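Local coordinates for putative uronate isomerase (Thermotoga maritima, PDB 4NAR), which is probably a lactate racemase-like enzyme, although its own substrate and reaction remain uncertain, at residues A[105-115]-A[128-139]. Sequence-based numbering, arbitrary orientation.
Sequences EALAFVGTLPA and EEIPIKVNRLLF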
ATOM      1  N   GLU A 105      20.426  -3.461 -10.743  1.00 21.79           N
ATOM      2  CA  GLU A 105      21.677  -2.967 -10.185  1.00 20.73           C
ATOM      3  C   GLU A 105      21.499  -2.263  -8.834  1.00 18.78           C
ATOM      4  O   GLU A 105      22.448  -2.156  -8.050  1.00 20.67           O
ATOM      5  CB  GLU A 105      22.361  -2.054 -11.203  1.00 28.74           C
ATOM      6  CG  GLU A 105      22.814  -2.797 -12.463  1.00 37.07           C
ATOM      7  CD  GLU A 105      23.680  -4.012 -12.136  1.00 50.27           C
ATOM      8  OE1 GLU A 105      24.577  -3.906 -11.252  1.00 51.07           O
ATOM      9  OE2 GLU A 105      23.457  -5.078 -12.758  1.00 53.84           O
ATOM     10  N   ALA A 106      20.282  -1.804  -8.559  1.00 16.95           N
ATOM     11  CA  ALA A 106      19.968  -1.124  -7.305  1.00 14.42           C
ATOM     12  C   ALA A 106      19.675  -2.113  -6.155  1.00 28.12           C
ATOM     13  O   ALA A 106      19.589  -1.726  -4.975  1.00 22.93           O
ATOM     14  CB  ALA A 106      18.788  -0.216  -7.511  1.00 17.45           C
ATOM     15  N   LEU A 107      19.533  -3.392  -6.501  1.00 21.51           N
ATOM     16  CA  LEU A 107      19.047  -4.374  -5.542  1.00 26.14           C
ATOM     17  C   LEU A 107      20.141  -5.311  -5.060  1.00 29.51           C
ATOM     18  O   LEU A 107      21.121  -5.569  -5.770  1.00 29.18           O
ATOM     19  CB  LEU A 107      17.910  -5.193  -6.158  1.00 19.31           C
ATOM     20  CG  LEU A 107      16.870  -4.330  -6.878  1.00 20.48           C
ATOM     21  CD1 LEU A 107      15.974  -5.201  -7.736  1.00 19.50           C
ATOM     22  CD2 LEU A 107      16.047  -3.477  -5.886  1.00 14.73           C
ATOM     23  N   ALA A 108      19.963  -5.810  -3.837  1.00 24.86           N
ATOM     24  CA  ALA A 108      20.837  -6.840  -3.291  1.00 19.82           C
ATOM     25  C   ALA A 108      20.044  -8.137  -3.172  1.00 18.87           C
ATOM     26  O   ALA A 108      18.905  -8.145  -2.680  1.00 20.85           O
ATOM     27  CB  ALA A 108      21.407  -6.417  -1.919  1.00 13.84           C
ATOM     28  N   PHE A 109      20.636  -9.230  -3.635  1.00 21.59           N
ATOM     29  CA  PHE A 109      20.035 -10.543  -3.452  1.00 21.54           C
ATOM     30  C   PHE A 109      20.280 -11.000  -2.014  1.00 24.42           C
ATOM     31  O   PHE A 109      21.432 -10.999  -1.557  1.00 31.16           O
ATOM     32  CB  PHE A 109      20.690 -11.532  -4.408  1.00 21.49           C
ATOM     33  CG  PHE A 109      20.166 -12.927  -4.279  1.00 32.18           C
ATOM     34  CD1 PHE A 109      18.857 -13.216  -4.645  1.00 31.31           C
ATOM     35  CD2 PHE A 109      20.973 -13.954  -3.784  1.00 34.98           C
ATOM     36  CE1 PHE A 109      18.354 -14.509  -4.532  1.00 33.40           C
ATOM     37  CE2 PHE A 109      20.483 -15.253  -3.663  1.00 33.47           C
ATOM     38  CZ  PHE A 109      19.167 -15.532  -4.045  1.00 36.60           C
ATOM     39  N   VAL A 110      19.237 -11.402  -1.288  1.00 22.41           N
ATOM     40  CA  VAL A 110      19.495 -11.896   0.072  1.00 28.11           C
ATOM     41  C   VAL A 110      19.282 -13.405   0.229  1.00 30.10           C
ATOM     42  O   VAL A 110      19.770 -14.011   1.191  1.00 25.52           O
ATOM     43  CB  VAL A 110      18.710 -11.129   1.194  1.00 32.84           C
ATOM     44  CG1 VAL A 110      18.895  -9.625   1.064  1.00 40.93           C
ATOM     45  CG2 VAL A 110      17.240 -11.495   1.191  1.00 29.81           C
ATOM     46  N   GLY A 111      18.556 -14.006  -0.710  1.00 28.93           N
ATOM     47  CA  GLY A 111      18.221 -15.421  -0.614  1.00 27.44           C
ATOM     48  C   GLY A 111      16.921 -15.734  -1.330  1.00 22.39           C
ATOM     49  O   GLY A 111      16.320 -14.842  -1.932  1.00 24.44           O
ATOM     50  N   THR A 112      16.480 -16.990  -1.277  1.00 22.16           N
ATOM     51  CA  THR A 112      15.258 -17.390  -1.969  1.00 20.37           C
ATOM     52  C   THR A 112      14.197 -17.906  -1.007  1.00 24.92           C
ATOM     53  O   THR A 112      14.523 -18.434   0.056  1.00 29.13           O
ATOM     54  CB  THR A 112      15.513 -18.510  -3.015  1.00 22.47           C
ATOM     55  OG1 THR A 112      16.291 -19.545  -2.415  1.00 31.28           O
ATOM     56  CG2 THR A 112      16.271 -17.995  -4.229  1.00 21.75           C
ATOM     57  N   LEU A 113      12.929 -17.739  -1.383  1.00 23.32           N
ATOM     58  CA  LEU A 113      11.847 -18.516  -0.794  1.00 23.08           C
ATOM     59  C   LEU A 113      11.843 -19.896  -1.468  1.00 24.38           C
ATOM     60  O   LEU A 113      11.910 -19.986  -2.694  1.00 29.03           O
ATOM     61  CB  LEU A 113      10.494 -17.816  -1.008  1.00 24.62           C
ATOM     62  CG  LEU A 113      10.315 -16.439  -0.348  1.00 25.08           C
ATOM     63  CD1 LEU A 113       8.938 -15.850  -0.649  1.00 25.30           C
ATOM     64  CD2 LEU A 113      10.524 -16.526   1.158  1.00 22.23           C
ATOM     65  N   PRO A 114      11.785 -20.980  -0.673  1.00 29.53           N
ATOM     66  CA  PRO A 114      11.730 -22.338  -1.243  1.00 28.25           C
ATOM     67  C   PRO A 114      10.423 -22.641  -1.990  1.00 25.71           C
ATOM     68  O   PRO A 114       9.356 -22.136  -1.619  1.00 24.71           O
ATOM     69  CB  PRO A 114      11.866 -23.252  -0.011  1.00 28.63           C
ATOM     70  CG  PRO A 114      11.454 -22.390   1.162  1.00 32.70           C
ATOM     71  CD  PRO A 114      11.918 -20.999   0.796  1.00 33.54           C
ATOM     72  N   ALA A 115      10.524 -23.474  -3.023  1.00 28.32           N
ATOM     73  CA  ALA A 115       9.419 -23.773  -3.930  1.00 25.35           C
ATOM     74  C   ALA A 115       8.200 -24.346  -3.226  1.00 27.85           C
ATOM     75  O   ALA A 115       7.065 -24.008  -3.581  1.00 25.33           O
ATOM     76  CB  ALA A 115       9.886 -24.727  -5.036  1.00 26.58           C
ATOM     77  N   GLU A 128       8.122 -22.660  -7.708  1.00 52.64           N
ATOM     78  CA  GLU A 128       9.539 -22.408  -7.948  1.00 53.11           C
ATOM     79  C   GLU A 128      10.152 -21.612  -6.788  1.00 43.51           C
ATOM     80  O   GLU A 128       9.432 -21.020  -5.984  1.00 34.88           O
ATOM     81  CB  GLU A 128       9.736 -21.647  -9.265  1.00 61.61           C
ATOM     82  CG  GLU A 128       9.017 -20.288  -9.317  1.00 73.32           C
ATOM     83  CD  GLU A 128       9.391 -19.460 -10.543  1.00 80.67           C
ATOM     84  OE1 GLU A 128       8.527 -19.330 -11.442  1.00 85.29           O
ATOM     85  OE2 GLU A 128      10.537 -18.940 -10.599  1.00 78.90           O
ATOM     86  N   GLU A 129      11.481 -21.623  -6.707  1.00 43.75           N
ATOM     87  CA  GLU A 129      12.217 -20.784  -5.762  1.00 39.15           C
ATOM     88  C   GLU A 129      12.073 -19.317  -6.174  1.00 40.76           C
ATOM     89  O   GLU A 129      12.283 -18.975  -7.343  1.00 48.26           O
ATOM     90  CB  GLU A 129      13.704 -21.171  -5.734  1.00 33.71           C
ATOM     91  CG  GLU A 129      14.094 -22.107  -4.609  1.00 41.65           C
ATOM     92  CD  GLU A 129      15.478 -22.724  -4.799  1.00 56.72           C
ATOM     93  OE1 GLU A 129      16.423 -22.342  -4.068  1.00 56.26           O
ATOM     94  OE2 GLU A 129      15.624 -23.603  -5.682  1.00 68.62           O
ATOM     95  N   ILE A 130      11.720 -18.459  -5.218  1.00 26.93           N
ATOM     96  CA  ILE A 130      11.537 -17.039  -5.492  1.00 19.85           C
ATOM     97  C   ILE A 130      12.694 -16.250  -4.883  1.00 21.55           C
ATOM     98  O   ILE A 130      12.905 -16.280  -3.671  1.00 27.68           O
ATOM     99  CB  ILE A 130      10.171 -16.529  -4.949  1.00 25.10           C
ATOM    100  CG1 ILE A 130       9.017 -17.118  -5.771  1.00 26.83           C
ATOM    101  CG2 ILE A 130      10.104 -15.009  -4.969  1.00 18.21           C
ATOM    102  CD1 ILE A 130       9.026 -16.682  -7.231  1.00 31.14           C
ATOM    103  N   PRO A 131      13.471 -15.556  -5.726  1.00 22.15           N
ATOM    104  CA  PRO A 131      14.583 -14.762  -5.183  1.00 23.26           C
ATOM    105  C   PRO A 131      14.066 -13.514  -4.453  1.00 22.52           C
ATOM    106  O   PRO A 131      13.080 -12.901  -4.887  1.00 24.02           O
ATOM    107  CB  PRO A 131      15.386 -14.371  -6.433  1.00 18.40           C
ATOM    108  CG  PRO A 131      14.366 -14.416  -7.571  1.00 21.68           C
ATOM    109  CD  PRO A 131      13.401 -15.514  -7.201  1.00 20.72           C
ATOM    110  N   ILE A 132      14.713 -13.168  -3.343  1.00 20.47           N
ATOM    111  CA  ILE A 132      14.375 -11.959  -2.596  1.00 24.42           C
ATOM    112  C   ILE A 132      15.447 -10.899  -2.817  1.00 23.93           C
ATOM    113  O   ILE A 132      16.600 -11.071  -2.403  1.00 23.72           O
ATOM    114  CB  ILE A 132      14.248 -12.249  -1.079  1.00 26.87           C
ATOM    115  CG1 ILE A 132      13.126 -13.258  -0.837  1.00 36.06           C
ATOM    116  CG2 ILE A 132      13.968 -10.981  -0.292  1.00 12.92           C
ATOM    117  CD1 ILE A 132      13.624 -14.566  -0.281  1.00 40.05           C
ATOM    118  N   LYS A 133      15.058  -9.799  -3.455  1.00 22.12           N
ATOM    119  CA  LYS A 133      15.992  -8.720  -3.761  1.00 20.92           C
ATOM    120  C   LYS A 133      15.453  -7.377  -3.278  1.00 24.46           C
ATOM    121  O   LYS A 133      14.330  -6.974  -3.644  1.00 24.19           O
ATOM    122  CB  LYS A 133      16.256  -8.659  -5.267  1.00 21.94           C
ATOM    123  CG  LYS A 133      16.756  -9.961  -5.860  1.00 24.02           C
ATOM    124  CD  LYS A 133      16.953  -9.815  -7.353  1.00 31.99           C
ATOM    125  CE  LYS A 133      17.077 -11.174  -8.030  1.00 43.90           C
ATOM    126  NZ  LYS A 133      16.437 -11.138  -9.379  1.00 48.55           N
ATOM    127  N   VAL A 134      16.250  -6.684  -2.463  1.00 21.03           N
ATOM    128  CA  VAL A 134      15.828  -5.412  -1.901  1.00 19.87           C
ATOM    129  C   VAL A 134      16.909  -4.347  -2.098  1.00 21.87           C
ATOM    130  O   VAL A 134      18.072  -4.687  -2.410  1.00 12.56           O
ATOM    131  CB  VAL A 134      15.475  -5.563  -0.409  1.00 25.66           C
ATOM    132  CG1 VAL A 134      14.224  -6.420  -0.268  1.00 27.65           C
ATOM    133  CG2 VAL A 134      16.644  -6.183   0.353  1.00 13.55           C
ATOM    134  N   ASN A 135      16.516  -3.076  -1.940  1.00 11.95           N
ATOM    135  CA  ASN A 135      17.424  -1.959  -2.189  1.00 16.62           C
ATOM    136  C   ASN A 135      18.724  -2.198  -1.448  1.00 21.37           C
ATOM    137  O   ASN A 135      18.698  -2.553  -0.253  1.00 20.93           O
ATOM    138  CB  ASN A 135      16.837  -0.626  -1.716  1.00 15.22           C
ATOM    139  CG  ASN A 135      17.537   0.561  -2.357  1.00 16.00           C
ATOM    140  OD1 ASN A 135      18.706   0.820  -2.085  1.00 17.93           O
ATOM    141  ND2 ASN A 135      16.832   1.265  -3.246  1.00 15.81           N
ATOM    142  N   ARG A 136      19.851  -2.025  -2.138  1.00 20.24           N
ATOM    143  CA  ARG A 136      21.138  -2.388  -1.540  1.00 21.87           C
ATOM    144  C   ARG A 136      21.527  -1.434  -0.406  1.00 24.42           C
ATOM    145  O   ARG A 136      22.401  -1.758   0.410  1.00 25.65           O
ATOM    146  CB  ARG A 136      22.239  -2.495  -2.596  1.00 18.55           C
ATOM    147  CG  ARG A 136      22.306  -1.299  -3.519  1.00 21.24           C
ATOM    148  CD  ARG A 136      23.500  -1.418  -4.450  1.00 32.65           C
ATOM    149  NE  ARG A 136      24.283  -0.182  -4.428  1.00 49.36           N
ATOM    150  CZ  ARG A 136      25.488  -0.060  -3.876  1.00 53.57           C
ATOM    151  NH1 ARG A 136      26.082  -1.109  -3.313  1.00 50.02           N
ATOM    152  NH2 ARG A 136      26.110   1.115  -3.904  1.00 64.59           N
ATOM    153  N   LEU A 137      20.849  -0.286  -0.331  1.00 22.10           N
ATOM    154  CA  LEU A 137      21.060   0.650   0.780  1.00 24.96           C
ATOM    155  C   LEU A 137      20.900   0.015   2.157  1.00 19.54           C
ATOM    156  O   LEU A 137      21.633   0.366   3.084  1.00 20.62           O
ATOM    157  CB  LEU A 137      20.158   1.879   0.676  1.00 25.10           C
ATOM    158  CG  LEU A 137      20.699   3.089  -0.094  1.00 19.44           C
ATOM    159  CD1 LEU A 137      19.550   4.064  -0.337  1.00 21.26           C
ATOM    160  CD2 LEU A 137      21.825   3.783   0.677  1.00 16.27           C
ATOM    161  N   LEU A 138      19.960  -0.922   2.292  1.00 18.06           N
ATOM    162  CA  LEU A 138      19.788  -1.645   3.555  1.00 23.13           C
ATOM    163  C   LEU A 138      21.065  -2.242   4.130  1.00 25.16           C
ATOM    164  O   LEU A 138      21.138  -2.465   5.340  1.00 27.24           O
ATOM    165  CB  LEU A 138      18.761  -2.764   3.416  1.00 19.07           C
ATOM    166  CG  LEU A 138      17.331  -2.245   3.335  1.00 23.57           C
ATOM    167  CD1 LEU A 138      16.371  -3.422   3.441  1.00 26.85           C
ATOM    168  CD2 LEU A 138      17.071  -1.186   4.415  1.00 15.19           C
ATOM    169  N   PHE A 139      22.064  -2.498   3.281  1.00 27.14           N
ATOM    170  CA  PHE A 139      23.248  -3.246   3.714  1.00 26.39           C
ATOM    171  C   PHE A 139      24.542  -2.450   3.719  1.00 23.49           C
ATOM    172  O   PHE A 139      25.620  -3.022   3.878  1.00 28.33           O
ATOM    173  CB  PHE A 139      23.392  -4.529   2.891  1.00 26.01           C
ATOM    174  CG  PHE A 139      22.096  -5.272   2.763  1.00 32.87           C
ATOM    175  CD1 PHE A 139      21.546  -5.933   3.866  1.00 13.39           C
ATOM    176  CD2 PHE A 139      21.390  -5.253   1.571  1.00 28.44           C
ATOM    177  CE1 PHE A 139      20.324  -6.590   3.767  1.00 18.96           C
ATOM    178  CE2 PHE A 139      20.162  -5.907   1.460  1.00 32.84           C
ATOM    179  CZ  PHE A 139      19.623  -6.576   2.566  1.00 26.40           C
TER
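Phe109 and Pro131 meet at about a right angle on one face of an antiparallel two-stranded sheet, strand 107-113 against strand 130-135. The edge of the phenyl ring, through CE1, reaches Pro131 CB at 3.5 Å, and Lys133 CG also lies near the ring plane. With CG anti to the backbone N (chi1 179°), the ring leans forward over its own strand, and Gly111 N sits over the centre of one face. Next along, Thr112 directs CG2 at Pro131 CA (3.8 Å), while OG1 makes a long hydrogen bond of 3.3 Å to the anti side of Glu129 OE1. A valine in place of Thr112 would probably leave the Glu129 carboxylate without this donor and freer to swing. Beyond CG the Lys133 chain leads away from strand 107-113 to a salt bridge with Glu174.

On the other face, Leu113 CG packs across Ile132 CD1 at 3.8 Å; both residues also touch helix 198-213. Val110 and Gly111 together face Ile132, a beta bulge: Val110 N bonds to Ile132 O, and Ile132 N to Gly111 O (2.7 Å). Within the bulge, Val110 spreads its two methyls: CG2 meets Ile132 CG2 at 3.6 Å, and CG1 reaches Phe139 CZ at 3.5 Å, the ring also touching Ala108 CB. Gly111 has a phi of 152°, where a beta carbon would collide with the preceding carbonyl. At the end of strand 130-135, Asn135 OD1 accepts from Leu137 N in an Asx turn.

Backbone bonds thus set the pairing; the apolar face of Leu113, Ile132 and Val134 packs on helix 198-213, whereas the single long Thr112 bond probably contributes little beside them.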